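Local coordinates for protein RNA-directed RNA polymerase (Infectious pancreatic necrosis virus, PDB 3ZED) that catalyses RNA-directed synthesis of viral RNA from ribonucleoside triphosphates and probably occurs both free and covalently attached to the genomic RNA, at residues E202-I207 with M483-V488; Q196-L201 with M419-T424; S354-S359 with F475-N480. All blocks are in the same frame, centred on the assembly; numbering follows the deposited sequence.

Contact 1 of 3, residues E202-I207 with M483-V488; sequences EQTLPI and MSTIVV. With K (potassium ion), chain L.
Thr204 and Thr485 meet tip to tip through their hydroxyls, with Thr204 OG1 2.8 Å from Thr485 OG1 in a hydrogen bond. All the tight packing is gathered around this pair. A chi1 of -70° sets Thr485 OG1 beside the backbone N and leaves CG2 opposite that nitrogen, 3.4 Å from Thr204 OG1; the two methyls, Thr204 CG2 and Thr485 CG2, lie side by side 3.9 Å apart. The buried oxygens have further partners along their own helices: Thr485 OG1 bonds to the carbonyl of His481, and Thr204 OG1 makes a weak bond to that of Leu200. His481 also reaches across with its NE2 to the O of Thr204, a carbonyl at the end of its helix, since Leu205 is the first residue to leave helical geometry. Beyond the threonines the two segments separate, Val488 CG1 staying 5.6 Å from Thr204 CG2. Gln203 turns from the other helix and takes no part in the packing; its bent chain carries OE1 to a potassium ion, which also holds a water and is completed by Thr698, Ser701, Pro702 and Lys704. The contact thus joins the end of helix 194-204 to the middle of helix 476-493, with Ile385 of strand 382-386 against Thr204 and Val488, and His414 of helix 412-426 against Met483 and Ile486.

Contact 2 of 3, residues Q196-L201 with M419-T424; sequences QLAKLL and MYYLLT
Tyr421 lays its ring beneath Leu201 where helices 196-201 and 419-424 cross, their axes 9.5 Å apart at -69°. With CG anti to the backbone N (chi1 180°), the tyrosine extends straight across the interface. Its CB lies 3.8 Å from Leu201 CD1, and the same methyl also touches CG. Farther out, Leu201 CB sits almost exactly over the ring centre, 3.6 Å from the Tyr421 centroid and 6° off the normal, a well-aligned CH-pi contact. On the CD1 side, Tyr421 CE1 approaches Ala198 O obliquely at 3.5 Å. At the tip, OH passes 3.1 Å from Leu201 O but gives its hydrogen bond to Leu205 O, just past the helix end. Ala198 CB fits between the two tyrosines, 3.9 Å from Tyr420 CE2 and in the plane of that ring, whose hydroxyl bonds to Glu195. Tyr420 O is gripped by Thr424 N and Thr424 OG1 from opposite faces of its carbonyl plane. This is a buried, oblique helix-helix crossing in the polymerase core, where small alanine and flat tyrosine side chains fill the space between helices 194-204 and 412-426.

Contact 3 of 3, residues S354-S359 with F475-N480; sequences SLYGFS and FTFLNN
Tyr356 and Phe477 pack ring against ring where a type II beta turn, Leu355 to Phe358, meets the start of helix 476-493. By sequence this helix follows the glycine-rich loop of polymerase motif B, and with it forms part of the palm. The rings cross at an oblique angle: their planes are inclined by 58° and the centroids lie 5.2 Å apart, a geometry intermediate between a parallel stack and a T-shape. Tyr356 presents the rim of its ring. Its CD1 is 3.5 Å from Phe477 CZ and 3.6 Å from Phe477 CE1, while its CE1 stands over one face of the phenylalanine, displaced from the centre. At the tyrosine ring, Phe477 CZ arrives near the plane, at the edge. Both aromatic groups are swung away from their own backbone nitrogens (chi1 172° for Phe477), which carries each ring out toward the other segment. Phe477 belongs to a larger aromatic cluster: Tyr386 meets it edge-to-face, and the His481 ring lies against it at a shallow angle. Tyr386 ends the first strand of the hairpin whose turn, by sequence, probably carries motif C in the permuted birnavirus order, and the phenylalanine thus links the motif B helix to that hairpin as well as to the turn. The Tyr356 hydroxyl makes a weak bond with Lys344 NZ, and its carbonyl accepts from Asn346 ND2. Gly357, with positive phi, occupies the third position of the turn, which closes through Phe358 N to Leu355 O at 3.0 Å. Overlapping its start is an ST turn, in which Ser354 OG accepts from Tyr356 N at 3.2 Å, nearly straight (170°).

All three contacts lie in the polymerase core and share helices: contacts 1 and 2 both use helix 194-204, contacts 1 and 3 both use helix 476-493. Contact 1 is central, its centre about 9 Å from that of contact 2 and about 10 Å from that of contact 3, while contacts 2 and 3 are about 15 Å apart. Along the chain the segments run 196-201, 202-207, 354-359, 419-424, 475-480 and 483-488, so contact 3 is nested within contact 1 and contact 2 crosses both. Packing of Leu205 on Leu478 and of Leu422 on Phe475 makes the group continuous, drawing sequence-distant helices and a loop together into one compact region.

Contact 1 of 3, residues E202-I207 with M483-V488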
loop_
_atom_site.group_PDB
_atom_site.type_symbol
_atom_site.label_atom_id
_atom_site.label_comp_id
_atom_site.label_asym_id
_atom_site.label_seq_id
_atom_site.Cartn_x
_atom_site.Cartn_y
_atom_site.Cartn_z
ATOM N N GLU B 202 -6.654 -2.587 -17.918
ATOM C CA GLU B 202 -5.612 -2.634 -18.959
ATOM C C GLU B 202 -5.110 -1.214 -19.249
ATOM O O GLU B 202 -3.943 -1.024 -19.587
ATOM C CB GLU B 202 -6.148 -3.275 -20.232
ATOM C CG GLU B 202 -6.193 -4.795 -20.193
ATOM C CD GLU B 202 -6.763 -5.452 -21.441
ATOM O OE1 GLU B 202 -7.234 -4.726 -22.345
ATOM O OE2 GLU B 202 -6.711 -6.700 -21.527
ATOM N N GLN B 203 -5.995 -0.219 -19.052
ATOM C CA GLN B 203 -5.732 1.199 -19.253
ATOM C C GLN B 203 -5.244 1.908 -17.969
ATOM O O GLN B 203 -4.258 2.651 -18.043
ATOM C CB GLN B 203 -6.987 1.925 -19.793
ATOM C CG GLN B 203 -7.593 1.338 -21.081
ATOM C CD GLN B 203 -6.566 1.117 -22.174
ATOM O OE1 GLN B 203 -5.689 1.965 -22.426
ATOM N NE2 GLN B 203 -6.648 -0.039 -22.836
ATOM N N THR B 204 -5.956 1.732 -16.818
ATOM C CA THR B 204 -5.659 2.426 -15.545
ATOM C C THR B 204 -4.543 1.746 -14.755
ATOM O O THR B 204 -3.899 2.402 -13.935
ATOM C CB THR B 204 -6.919 2.536 -14.696
ATOM O OG1 THR B 204 -7.270 1.220 -14.249
ATOM C CG2 THR B 204 -8.089 3.160 -15.465
ATOM N N LEU B 205 -4.328 0.447 -14.972
ATOM C CA LEU B 205 -3.235 -0.285 -14.320
ATOM C C LEU B 205 -2.578 -1.239 -15.328
ATOM O O LEU B 205 -2.737 -2.457 -15.212
ATOM C CB LEU B 205 -3.682 -1.024 -13.041
ATOM C CG LEU B 205 -2.553 -1.540 -12.137
ATOM C CD1 LEU B 205 -2.020 -0.459 -11.218
ATOM C CD2 LEU B 205 -3.024 -2.682 -11.320
ATOM N N PRO B 206 -1.841 -0.714 -16.344
ATOM C CA PRO B 206 -1.185 -1.618 -17.311
ATOM C C PRO B 206 -0.132 -2.486 -16.627
ATOM O O PRO B 206 0.640 -1.994 -15.785
ATOM C CB PRO B 206 -0.543 -0.658 -18.314
ATOM C CG PRO B 206 -0.381 0.639 -17.578
ATOM C CD PRO B 206 -1.569 0.703 -16.666
ATOM N N ILE B 207 -0.159 -3.789 -16.921
ATOM C CA ILE B 207 0.790 -4.725 -16.326
ATOM C C ILE B 207 1.495 -5.544 -17.398
ATOM O O ILE B 207 0.959 -5.754 -18.488
ATOM C CB ILE B 207 0.139 -5.666 -15.260
ATOM C CG1 ILE B 207 -0.997 -6.558 -15.862
ATOM C CG2 ILE B 207 -0.287 -4.891 -14.004
ATOM C CD1 ILE B 207 -1.484 -7.758 -15.022
ATOM N N MET B 483 -10.899 0.233 -7.119
ATOM C CA MET B 483 -12.051 1.032 -6.673
ATOM C C MET B 483 -12.028 2.429 -7.299
ATOM O O MET B 483 -13.061 2.873 -7.802
ATOM C CB MET B 483 -12.137 1.091 -5.155
ATOM C CG MET B 483 -12.517 -0.249 -4.557
ATOM S SD MET B 483 -12.903 -0.171 -2.799
ATOM C CE MET B 483 -11.279 0.119 -2.109
ATOM N N SER B 484 -10.843 3.071 -7.366
ATOM C CA SER B 484 -10.709 4.386 -8.012
ATOM C C SER B 484 -10.981 4.288 -9.510
ATOM O O SER B 484 -11.591 5.195 -10.067
ATOM C CB SER B 484 -9.324 4.974 -7.771
ATOM O OG SER B 484 -9.167 5.285 -6.401
ATOM N N THR B 485 -10.577 3.167 -10.141
ATOM C CA THR B 485 -10.820 2.867 -11.566
ATOM C C THR B 485 -12.340 2.853 -11.859
ATOM O O THR B 485 -12.775 3.392 -12.880
ATOM C CB THR B 485 -10.129 1.538 -11.940
ATOM O OG1 THR B 485 -8.721 1.768 -11.924
ATOM C CG2 THR B 485 -10.559 0.996 -13.305
ATOM N N ILE B 486 -13.127 2.246 -10.943
ATOM C CA ILE B 486 -14.581 2.153 -11.037
ATOM C C ILE B 486 -15.192 3.568 -10.958
ATOM O O ILE B 486 -16.044 3.909 -11.786
ATOM C CB ILE B 486 -15.159 1.191 -9.952
ATOM C CG1 ILE B 486 -14.737 -0.267 -10.238
ATOM C CG2 ILE B 486 -16.704 1.354 -9.820
ATOM C CD1 ILE B 486 -15.049 -1.316 -9.132
ATOM N N VAL B 487 -14.734 4.387 -9.984
ATOM C CA VAL B 487 -15.211 5.758 -9.804
ATOM C C VAL B 487 -14.899 6.581 -11.090
ATOM O O VAL B 487 -15.787 7.261 -11.606
ATOM C CB VAL B 487 -14.636 6.411 -8.502
ATOM C CG1 VAL B 487 -14.956 7.906 -8.426
ATOM C CG2 VAL B 487 -15.140 5.695 -7.250
ATOM N N VAL B 488 -13.672 6.450 -11.629
ATOM C CA VAL B 488 -13.222 7.172 -12.838
ATOM C C VAL B 488 -14.019 6.694 -14.068
ATOM O O VAL B 488 -14.499 7.543 -14.815
ATOM C CB VAL B 488 -11.682 7.083 -13.051
ATOM C CG1 VAL B 488 -11.264 7.614 -14.421
ATOM C CG2 VAL B 488 -10.947 7.831 -11.946
HETATM K K K L . -4.094 2.117 -24.657
HETATM O O HOH W 1 -1.892 3.750 -24.431
#

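Contact 2 of 3, residues Q196-L201 with M419-T424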
loop_
_atom_site.group_PDB
_atom_site.type_symbol
_atom_site.label_atom_id
_atom_site.label_comp_id
_atom_site.label_asym_id
_atom_site.label_seq_id
_atom_site.Cartn_x
_atom_site.Cartn_y
_atom_site.Cartn_z
ATOM N N GLN B 196 -15.001 -6.944 -18.063
ATOM C CA GLN B 196 -15.193 -5.503 -18.288
ATOM C C GLN B 196 -14.255 -4.686 -17.391
ATOM O O GLN B 196 -13.649 -3.721 -17.867
ATOM C CB GLN B 196 -16.648 -5.098 -18.073
ATOM C CG GLN B 196 -17.542 -5.499 -19.238
ATOM C CD GLN B 196 -19.007 -5.269 -18.974
ATOM O OE1 GLN B 196 -19.478 -5.277 -17.824
ATOM N NE2 GLN B 196 -19.765 -5.101 -20.050
ATOM N N LEU B 197 -14.087 -5.108 -16.122
ATOM C CA LEU B 197 -13.152 -4.459 -15.199
ATOM C C LEU B 197 -11.706 -4.620 -15.662
ATOM O O LEU B 197 -10.945 -3.652 -15.605
ATOM C CB LEU B 197 -13.293 -5.000 -13.781
ATOM C CG LEU B 197 -14.453 -4.461 -12.967
ATOM C CD1 LEU B 197 -14.390 -5.021 -11.596
ATOM C CD2 LEU B 197 -14.423 -2.934 -12.877
ATOM N N ALA B 198 -11.347 -5.822 -16.165
ATOM C CA ALA B 198 -10.022 -6.139 -16.701
ATOM C C ALA B 198 -9.665 -5.217 -17.874
ATOM O O ALA B 198 -8.525 -4.761 -17.959
ATOM C CB ALA B 198 -9.969 -7.596 -17.139
ATOM N N LYS B 199 -10.646 -4.909 -18.740
ATOM C CA LYS B 199 -10.474 -4.007 -19.884
ATOM C C LYS B 199 -10.192 -2.569 -19.399
ATOM O O LYS B 199 -9.422 -1.856 -20.039
ATOM C CB LYS B 199 -11.704 -4.041 -20.815
ATOM C CG LYS B 199 -11.929 -5.374 -21.547
ATOM C CD LYS B 199 -10.749 -5.854 -22.416
ATOM C CE LYS B 199 -10.542 -5.015 -23.655
ATOM N NZ LYS B 199 -9.389 -5.487 -24.453
ATOM N N LEU B 200 -10.791 -2.158 -18.260
ATOM C CA LEU B 200 -10.549 -0.834 -17.688
ATOM C C LEU B 200 -9.151 -0.812 -17.077
ATOM O O LEU B 200 -8.385 0.113 -17.334
ATOM C CB LEU B 200 -11.602 -0.460 -16.631
ATOM C CG LEU B 200 -13.049 -0.256 -17.088
ATOM C CD1 LEU B 200 -13.984 -0.244 -15.896
ATOM C CD2 LEU B 200 -13.219 1.036 -17.898
ATOM N N LEU B 201 -8.795 -1.878 -16.324
ATOM C CA LEU B 201 -7.491 -2.019 -15.675
ATOM C C LEU B 201 -6.373 -2.127 -16.689
ATOM O O LEU B 201 -5.260 -1.750 -16.374
ATOM C CB LEU B 201 -7.463 -3.213 -14.706
ATOM C CG LEU B 201 -8.317 -3.065 -13.449
ATOM C CD1 LEU B 201 -8.590 -4.406 -12.814
ATOM C CD2 LEU B 201 -7.685 -2.054 -12.453
ATOM N N MET B 419 -7.707 -10.225 -8.725
ATOM C CA MET B 419 -7.108 -11.565 -8.894
ATOM C C MET B 419 -7.353 -12.081 -10.313
ATOM O O MET B 419 -6.447 -12.664 -10.920
ATOM C CB MET B 419 -7.663 -12.568 -7.850
ATOM C CG MET B 419 -7.022 -12.419 -6.486
ATOM S SD MET B 419 -5.251 -12.781 -6.505
ATOM C CE MET B 419 -4.987 -13.185 -4.771
ATOM N N TYR B 420 -8.570 -11.830 -10.851
ATOM C CA TYR B 420 -8.922 -12.194 -12.223
ATOM C C TYR B 420 -7.966 -11.481 -13.205
ATOM O O TYR B 420 -7.412 -12.117 -14.091
ATOM C CB TYR B 420 -10.392 -11.831 -12.507
ATOM C CG TYR B 420 -10.802 -12.061 -13.944
ATOM C CD1 TYR B 420 -11.274 -13.303 -14.366
ATOM C CD2 TYR B 420 -10.714 -11.038 -14.888
ATOM C CE1 TYR B 420 -11.616 -13.532 -15.696
ATOM C CE2 TYR B 420 -11.050 -11.258 -16.222
ATOM C CZ TYR B 420 -11.512 -12.505 -16.619
ATOM O OH TYR B 420 -11.861 -12.728 -17.929
ATOM N N TYR B 421 -7.783 -10.157 -13.029
ATOM C CA TYR B 421 -6.919 -9.332 -13.875
ATOM C C TYR B 421 -5.458 -9.806 -13.831
ATOM O O TYR B 421 -4.838 -9.948 -14.884
ATOM C CB TYR B 421 -7.023 -7.856 -13.463
ATOM C CG TYR B 421 -6.152 -6.940 -14.292
ATOM C CD1 TYR B 421 -6.401 -6.748 -15.647
ATOM C CD2 TYR B 421 -5.082 -6.264 -13.721
ATOM C CE1 TYR B 421 -5.591 -5.922 -16.421
ATOM C CE2 TYR B 421 -4.269 -5.425 -14.481
ATOM C CZ TYR B 421 -4.520 -5.268 -15.835
ATOM O OH TYR B 421 -3.741 -4.426 -16.580
ATOM N N LEU B 422 -4.927 -10.097 -12.633
ATOM C CA LEU B 422 -3.550 -10.572 -12.477
ATOM C C LEU B 422 -3.336 -11.954 -13.114
ATOM O O LEU B 422 -2.314 -12.171 -13.754
ATOM C CB LEU B 422 -3.158 -10.627 -10.992
ATOM C CG LEU B 422 -3.058 -9.278 -10.214
ATOM C CD1 LEU B 422 -2.767 -9.531 -8.761
ATOM C CD2 LEU B 422 -1.948 -8.382 -10.763
ATOM N N LEU B 423 -4.296 -12.884 -12.947
ATOM C CA LEU B 423 -4.158 -14.245 -13.475
ATOM C C LEU B 423 -4.392 -14.331 -14.978
ATOM O O LEU B 423 -3.809 -15.203 -15.601
ATOM C CB LEU B 423 -5.072 -15.240 -12.742
ATOM C CG LEU B 423 -4.406 -16.049 -11.614
ATOM C CD1 LEU B 423 -3.981 -15.140 -10.443
ATOM C CD2 LEU B 423 -5.338 -17.145 -11.109
ATOM N N THR B 424 -5.193 -13.421 -15.565
ATOM C CA THR B 424 -5.452 -13.446 -17.007
ATOM C C THR B 424 -4.403 -12.605 -17.770
ATOM O O THR B 424 -3.919 -13.048 -18.795
ATOM C CB THR B 424 -6.904 -12.994 -17.343
ATOM O OG1 THR B 424 -7.146 -11.680 -16.839
ATOM C CG2 THR B 424 -7.964 -13.937 -16.791
#

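Contact 3 of 3, residues S354-S359 with F475-N480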
loop_
_atom_site.group_PDB
_atom_site.type_symbol
_atom_site.label_atom_id
_atom_site.label_comp_id
_atom_site.label_asym_id
_atom_site.label_seq_id
_atom_site.Cartn_x
_atom_site.Cartn_y
_atom_site.Cartn_z
ATOM N N SER B 354 -2.424 5.913 -14.868
ATOM C CA SER B 354 -1.775 5.369 -13.666
ATOM C C SER B 354 -0.574 6.182 -13.193
ATOM O O SER B 354 0.157 6.733 -14.016
ATOM C CB SER B 354 -1.316 3.936 -13.898
ATOM O OG SER B 354 -0.825 3.355 -12.701
ATOM N N LEU B 355 -0.388 6.248 -11.855
ATOM C CA LEU B 355 0.757 6.901 -11.226
ATOM C C LEU B 355 1.652 5.853 -10.517
ATOM O O LEU B 355 2.561 6.236 -9.790
ATOM C CB LEU B 355 0.291 7.978 -10.214
ATOM C CG LEU B 355 -0.181 9.327 -10.782
ATOM C CD1 LEU B 355 -0.996 10.088 -9.759
ATOM C CD2 LEU B 355 0.982 10.167 -11.286
ATOM N N TYR B 356 1.394 4.529 -10.724
ATOM C CA TYR B 356 2.172 3.474 -10.070
ATOM C C TYR B 356 3.684 3.613 -10.341
ATOM O O TYR B 356 4.119 3.701 -11.488
ATOM C CB TYR B 356 1.687 2.066 -10.478
ATOM C CG TYR B 356 2.462 0.970 -9.769
ATOM C CD1 TYR B 356 2.302 0.747 -8.405
ATOM C CD2 TYR B 356 3.431 0.230 -10.436
ATOM C CE1 TYR B 356 3.039 -0.233 -7.740
ATOM C CE2 TYR B 356 4.171 -0.756 -9.782
ATOM C CZ TYR B 356 3.964 -0.991 -8.434
ATOM O OH TYR B 356 4.688 -1.960 -7.771
ATOM N N GLY B 357 4.458 3.618 -9.259
ATOM C CA GLY B 357 5.913 3.736 -9.303
ATOM C C GLY B 357 6.407 5.145 -9.606
ATOM O O GLY B 357 7.600 5.325 -9.857
ATOM N N PHE B 358 5.504 6.165 -9.555
ATOM C CA PHE B 358 5.898 7.549 -9.841
ATOM C C PHE B 358 6.826 8.108 -8.778
ATOM O O PHE B 358 6.606 7.903 -7.592
ATOM C CB PHE B 358 4.676 8.474 -9.974
ATOM C CG PHE B 358 4.975 9.968 -9.993
ATOM C CD1 PHE B 358 5.443 10.584 -11.141
ATOM C CD2 PHE B 358 4.764 10.752 -8.863
ATOM C CE1 PHE B 358 5.706 11.950 -11.157
ATOM C CE2 PHE B 358 5.019 12.124 -8.881
ATOM C CZ PHE B 358 5.455 12.719 -10.036
ATOM N N SER B 359 7.824 8.860 -9.226
ATOM C CA SER B 359 8.726 9.631 -8.386
ATOM C C SER B 359 8.748 11.066 -8.928
ATOM O O SER B 359 8.908 11.238 -10.144
ATOM C CB SER B 359 10.127 9.032 -8.381
ATOM O OG SER B 359 10.988 9.906 -7.668
ATOM N N PHE B 475 -2.448 -6.701 -0.944
ATOM C CA PHE B 475 -3.280 -6.182 -2.041
ATOM C C PHE B 475 -3.898 -4.803 -1.744
ATOM O O PHE B 475 -4.741 -4.360 -2.522
ATOM C CB PHE B 475 -4.382 -7.209 -2.392
ATOM C CG PHE B 475 -3.935 -8.272 -3.391
ATOM C CD1 PHE B 475 -2.818 -9.068 -3.140
ATOM C CD2 PHE B 475 -4.624 -8.466 -4.579
ATOM C CE1 PHE B 475 -2.386 -10.022 -4.072
ATOM C CE2 PHE B 475 -4.202 -9.424 -5.503
ATOM C CZ PHE B 475 -3.085 -10.193 -5.246
ATOM N N THR B 476 -3.454 -4.099 -0.675
ATOM C CA THR B 476 -4.042 -2.801 -0.300
ATOM C C THR B 476 -4.058 -1.812 -1.509
ATOM O O THR B 476 -5.140 -1.336 -1.892
ATOM C CB THR B 476 -3.360 -2.187 0.951
ATOM O OG1 THR B 476 -3.515 -3.083 2.063
ATOM C CG2 THR B 476 -3.966 -0.824 1.329
ATOM N N PHE B 477 -2.880 -1.531 -2.093
ATOM C CA PHE B 477 -2.742 -0.616 -3.245
ATOM C C PHE B 477 -3.621 -1.062 -4.423
ATOM O O PHE B 477 -4.348 -0.236 -4.992
ATOM C CB PHE B 477 -1.259 -0.519 -3.716
ATOM C CG PHE B 477 -1.094 0.261 -5.014
ATOM C CD1 PHE B 477 -1.265 -0.364 -6.251
ATOM C CD2 PHE B 477 -0.785 1.617 -4.996
ATOM C CE1 PHE B 477 -1.198 0.371 -7.441
ATOM C CE2 PHE B 477 -0.708 2.353 -6.190
ATOM C CZ PHE B 477 -0.926 1.728 -7.397
ATOM N N LEU B 478 -3.498 -2.358 -4.816
ATOM C CA LEU B 478 -4.194 -2.928 -5.975
ATOM C C LEU B 478 -5.711 -2.839 -5.853
ATOM O O LEU B 478 -6.371 -2.398 -6.791
ATOM C CB LEU B 478 -3.763 -4.400 -6.223
ATOM C CG LEU B 478 -2.314 -4.611 -6.665
ATOM C CD1 LEU B 478 -1.939 -6.074 -6.653
ATOM C CD2 LEU B 478 -2.062 -4.008 -8.029
ATOM N N ASN B 479 -6.258 -3.222 -4.699
ATOM C CA ASN B 479 -7.703 -3.171 -4.457
ATOM C C ASN B 479 -8.210 -1.722 -4.422
ATOM O O ASN B 479 -9.258 -1.449 -4.973
ATOM C CB ASN B 479 -8.065 -3.903 -3.162
ATOM C CG ASN B 479 -7.787 -5.379 -3.185
ATOM O OD1 ASN B 479 -7.730 -6.004 -4.240
ATOM N ND2 ASN B 479 -7.646 -5.976 -2.010
ATOM N N ASN B 480 -7.459 -0.803 -3.809
ATOM C CA ASN B 480 -7.834 0.616 -3.777
ATOM C C ASN B 480 -7.781 1.217 -5.183
ATOM O O ASN B 480 -8.678 1.969 -5.561
ATOM C CB ASN B 480 -6.914 1.393 -2.828
ATOM C CG ASN B 480 -7.279 1.271 -1.362
ATOM O OD1 ASN B 480 -8.330 0.765 -0.992
ATOM N ND2 ASN B 480 -6.407 1.723 -0.493
#